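Local atomic coordinates of probable chaperone (Pseudomonas aeruginosa, PDB entry 4JMF), a protein that probably serves as a type III secretion chaperone of the CesT family, binding an effector protein before its export. Residues P74-D79 with R85-R90. Numbering follows the deposited sequence.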
ATOM      1  N   PRO B  74      -5.080   1.348   4.826  1.00 17.05           N
ATOM      2  CA  PRO B  74      -5.406   0.192   3.985  1.00 18.95           C
ATOM      3  C   PRO B  74      -6.081   0.575   2.672  1.00 20.45           C
ATOM      4  O   PRO B  74      -6.545   1.705   2.483  1.00 18.48           O
ATOM      5  CB  PRO B  74      -6.368  -0.623   4.860  1.00 15.30           C
ATOM      6  CG  PRO B  74      -6.985   0.390   5.766  1.00 18.47           C
ATOM      7  CD  PRO B  74      -5.989   1.485   5.975  1.00 16.23           C
ATOM      8  N   ILE B  75      -6.128  -0.401   1.772  1.00 22.10           N
ATOM      9  CA  ILE B  75      -6.639  -0.220   0.430  1.00 18.81           C
ATOM     10  C   ILE B  75      -7.869  -1.117   0.322  1.00 21.47           C
ATOM     11  O   ILE B  75      -7.897  -2.183   0.931  1.00 21.41           O
ATOM     12  CB  ILE B  75      -5.582  -0.704  -0.579  1.00 19.78           C
ATOM     13  CG1 ILE B  75      -4.257   0.008  -0.339  1.00 23.51           C
ATOM     14  CG2 ILE B  75      -6.054  -0.539  -2.023  1.00 19.20           C
ATOM     15  CD1 ILE B  75      -4.376   1.477  -0.361  1.00 28.11           C
ATOM     16  N   LEU B  76      -8.883  -0.704  -0.437  1.00 19.46           N
ATOM     17  CA  LEU B  76     -10.071  -1.543  -0.605  1.00 22.93           C
ATOM     18  C   LEU B  76     -10.183  -2.007  -2.051  1.00 22.88           C
ATOM     19  O   LEU B  76     -10.409  -1.203  -2.955  1.00 18.57           O
ATOM     20  CB  LEU B  76     -11.340  -0.793  -0.190  1.00 22.52           C
ATOM     21  CG  LEU B  76     -12.643  -1.591  -0.251  1.00 25.20           C
ATOM     22  CD1 LEU B  76     -12.466  -2.896   0.500  1.00 26.54           C
ATOM     23  CD2 LEU B  76     -13.785  -0.810   0.353  1.00 27.19           C
ATOM     24  N   GLY B  77     -10.014  -3.303  -2.271  1.00 19.57           N
ATOM     25  CA  GLY B  77      -9.995  -3.838  -3.620  1.00 21.52           C
ATOM     26  C   GLY B  77     -10.897  -5.052  -3.727  1.00 22.33           C
ATOM     27  O   GLY B  77     -11.582  -5.424  -2.761  1.00 20.52           O
ATOM     28  N   ARG B  78     -10.906  -5.693  -4.886  1.00 22.53           N
ATOM     29  CA  ARG B  78     -11.855  -6.779  -5.069  1.00 24.01           C
ATOM     30  C   ARG B  78     -11.357  -7.830  -6.045  1.00 18.88           C
ATOM     31  O   ARG B  78     -10.898  -7.515  -7.138  1.00 25.35           O
ATOM     32  CB  ARG B  78     -13.205  -6.201  -5.494  1.00 21.84           C
ATOM     33  CG  ARG B  78     -14.273  -7.229  -5.749  1.00 23.14           C
ATOM     34  CD  ARG B  78     -15.538  -6.535  -6.197  1.00 24.23           C
ATOM     35  NE  ARG B  78     -16.706  -7.386  -6.007  1.00 27.80           N
ATOM     36  CZ  ARG B  78     -17.958  -7.002  -6.231  1.00 32.81           C
ATOM     37  NH1 ARG B  78     -18.209  -5.775  -6.678  1.00 26.51           N
ATOM     38  NH2 ARG B  78     -18.961  -7.844  -6.011  1.00 32.32           N
ATOM     39  N   ASP B  79     -11.416  -9.085  -5.623  1.00 20.21           N
ATOM     40  CA  ASP B  79     -11.016 -10.191  -6.474  1.00 22.16           C
ATOM     41  C   ASP B  79     -12.083 -10.333  -7.557  1.00 25.62           C
ATOM     42  O   ASP B  79     -13.243 -10.596  -7.250  1.00 23.44           O
ATOM     43  CB  ASP B  79     -10.919 -11.464  -5.620  1.00 19.77           C
ATOM     44  CG  ASP B  79     -10.922 -12.720  -6.433  1.00 23.84           C
ATOM     45  OD1 ASP B  79     -10.400 -12.726  -7.571  1.00 27.61           O
ATOM     46  OD2 ASP B  79     -11.463 -13.723  -5.926  1.00 31.14           O
ATOM     47  N   ARG B  85     -14.639  -8.684  -1.690  1.00 20.62           N
ATOM     48  CA  ARG B  85     -14.058  -7.371  -1.443  1.00 22.00           C
ATOM     49  C   ARG B  85     -13.167  -7.424  -0.201  1.00 20.25           C
ATOM     50  O   ARG B  85     -13.605  -7.846   0.875  1.00 19.68           O
ATOM     51  CB  ARG B  85     -15.176  -6.329  -1.319  1.00 22.84           C
ATOM     52  CG  ARG B  85     -16.036  -6.274  -2.611  1.00 29.81           C
ATOM     53  CD  ARG B  85     -17.277  -5.393  -2.516  1.00 27.55           C
ATOM     54  NE  ARG B  85     -16.988  -3.956  -2.499  1.00 28.96           N
ATOM     55  CZ  ARG B  85     -16.910  -3.213  -1.393  1.00 34.35           C
ATOM     56  NH1 ARG B  85     -17.074  -3.766  -0.196  1.00 31.34           N
ATOM     57  NH2 ARG B  85     -16.668  -1.907  -1.477  1.00 32.42           N
ATOM     58  N   LEU B  86     -11.912  -7.013  -0.360  1.00 18.52           N
ATOM     59  CA  LEU B  86     -10.916  -7.164   0.708  1.00 20.58           C
ATOM     60  C   LEU B  86     -10.270  -5.824   1.025  1.00 18.73           C
ATOM     61  O   LEU B  86      -9.783  -5.124   0.120  1.00 20.60           O
ATOM     62  CB  LEU B  86      -9.836  -8.174   0.303  1.00 15.73           C
ATOM     63  CG  LEU B  86     -10.240  -9.589  -0.124  1.00 23.02           C
ATOM     64  CD1 LEU B  86      -9.004 -10.423  -0.433  1.00 21.52           C
ATOM     65  CD2 LEU B  86     -11.082 -10.282   0.946  1.00 18.31           C
ATOM     66  N   LEU B  87     -10.289  -5.455   2.303  1.00 18.72           N
ATOM     67  CA  LEU B  87      -9.585  -4.268   2.793  1.00 19.71           C
ATOM     68  C   LEU B  87      -8.219  -4.768   3.282  1.00 16.95           C
ATOM     69  O   LEU B  87      -8.162  -5.703   4.068  1.00 15.25           O
ATOM     70  CB  LEU B  87     -10.372  -3.660   3.956  1.00 16.77           C
ATOM     71  CG  LEU B  87      -9.889  -2.371   4.597  1.00 18.94           C
ATOM     72  CD1 LEU B  87     -10.102  -1.243   3.622  1.00 15.77           C
ATOM     73  CD2 LEU B  87     -10.647  -2.104   5.895  1.00 21.16           C
ATOM     74  N   TRP B  88      -7.124  -4.175   2.809  1.00 15.58           N
ATOM     75  CA  TRP B  88      -5.808  -4.759   3.059  1.00 15.23           C
ATOM     76  C   TRP B  88      -4.720  -3.725   3.187  1.00 19.41           C
ATOM     77  O   TRP B  88      -4.820  -2.614   2.643  1.00 16.63           O
ATOM     78  CB  TRP B  88      -5.419  -5.721   1.931  1.00 14.61           C
ATOM     79  CG  TRP B  88      -5.303  -5.051   0.585  1.00 16.60           C
ATOM     80  CD1 TRP B  88      -6.323  -4.789  -0.291  1.00 18.85           C
ATOM     81  CD2 TRP B  88      -4.106  -4.558  -0.039  1.00 19.14           C
ATOM     82  NE1 TRP B  88      -5.835  -4.176  -1.424  1.00 19.26           N
ATOM     83  CE2 TRP B  88      -4.478  -4.016  -1.292  1.00 18.89           C
ATOM     84  CE3 TRP B  88      -2.754  -4.521   0.338  1.00 16.52           C
ATOM     85  CZ2 TRP B  88      -3.549  -3.447  -2.170  1.00 16.51           C
ATOM     86  CZ3 TRP B  88      -1.827  -3.956  -0.540  1.00 21.72           C
ATOM     87  CH2 TRP B  88      -2.232  -3.427  -1.783  1.00 21.75           C
ATOM     88  N   ASN B  89      -3.660  -4.095   3.901  1.00 15.53           N
ATOM     89  CA  ASN B  89      -2.436  -3.303   3.842  1.00 14.86           C
ATOM     90  C   ASN B  89      -1.224  -4.221   3.859  1.00 15.35           C
ATOM     91  O   ASN B  89      -1.374  -5.439   3.997  1.00 15.68           O
ATOM     92  CB  ASN B  89      -2.402  -2.208   4.916  1.00 14.36           C
ATOM     93  CG  ASN B  89      -2.467  -2.757   6.331  1.00 16.21           C
ATOM     94  OD1 ASN B  89      -2.226  -3.949   6.574  1.00 15.94           O
ATOM     95  ND2 ASN B  89      -2.779  -1.877   7.282  1.00 16.64           N
ATOM     96  N   ARG B  90      -0.033  -3.667   3.663  1.00 16.05           N
ATOM     97  CA  ARG B  90       1.160  -4.508   3.569  1.00 16.03           C
ATOM     98  C   ARG B  90       2.400  -3.753   4.015  1.00 19.26           C
ATOM     99  O   ARG B  90       2.538  -2.556   3.736  1.00 17.20           O
ATOM    100  CB  ARG B  90       1.358  -5.008   2.138  1.00 19.35           C
ATOM    101  CG  ARG B  90       2.645  -5.809   1.958  1.00 20.66           C
ATOM    102  CD  ARG B  90       2.525  -6.780   0.810  1.00 22.73           C
ATOM    103  NE  ARG B  90       2.195  -6.070  -0.385  1.00 26.59           N
ATOM    104  CZ  ARG B  90       1.545  -6.568  -1.430  1.00 27.09           C
ATOM    105  NH1 ARG B  90       1.132  -7.842  -1.485  1.00 20.16           N
ATOM    106  NH2 ARG B  90       1.320  -5.747  -2.429  1.00 18.23           N
TER
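One face of the Trp88 indole is covered by Ile75. Ile75 CB sits 3.8 Å from the centroid of the Trp88 five-membered ring, 27° off the normal, a CH-pi contact. CG2 of Ile75 extends the cover, reaching within 3.7 Å of Trp88 NE1. Near the ring plane, the edge meets Leu86 O and Gly77 N. Trp88 CG stands between the backbone N and the carbonyl carbon (chi1 62°), which turns the indole over the neighbouring strand. Gly77 brings no side chain to the NE1 end of the ring. NE1 itself donates a hydrogen bond to Asn65 O of the second subunit, and Phe67 of that subunit meets the ring edge-to-face.

A second flat group is the Arg78 guanidinium. Arg85 CG and CD lie over one of its faces, CD offset toward the rim. Arg78 runs out extended, with its CD 3.6 Å from Arg85 CG. The Arg85 chain bends at chi3 (72°) and carries NH2 to Leu76 CD2. The two guanidinium planes are nearly perpendicular, and their ends have separate partners: Arg78 NE is hydrogen-bonded to Gly83 O, Arg85 NH1 to Gln56 O and Glu54 O.

Leu76 and Leu87 share the face of the two arginines. Leu87 CD1 lies 4.0 Å from Leu76 CB, and Leu87 CG rests 3.9 Å from Pro74 CB, just before the strand. Pro74 and Leu87 also pack against helix 98-114.

Four backbone hydrogen bonds join the strands. Ile75 and Trp88 exchange two, with Ile75 N to Trp88 O at 2.7 Å. Gly77 and Leu86 exchange the other two. This is an antiparallel beta hairpin. Strand 75-78 forms one edge of the sheet within this chain, and the Ile75-Trp88 face meets the second subunit, consistent with the dimeric alpha/beta fold of class I type III secretion chaperones.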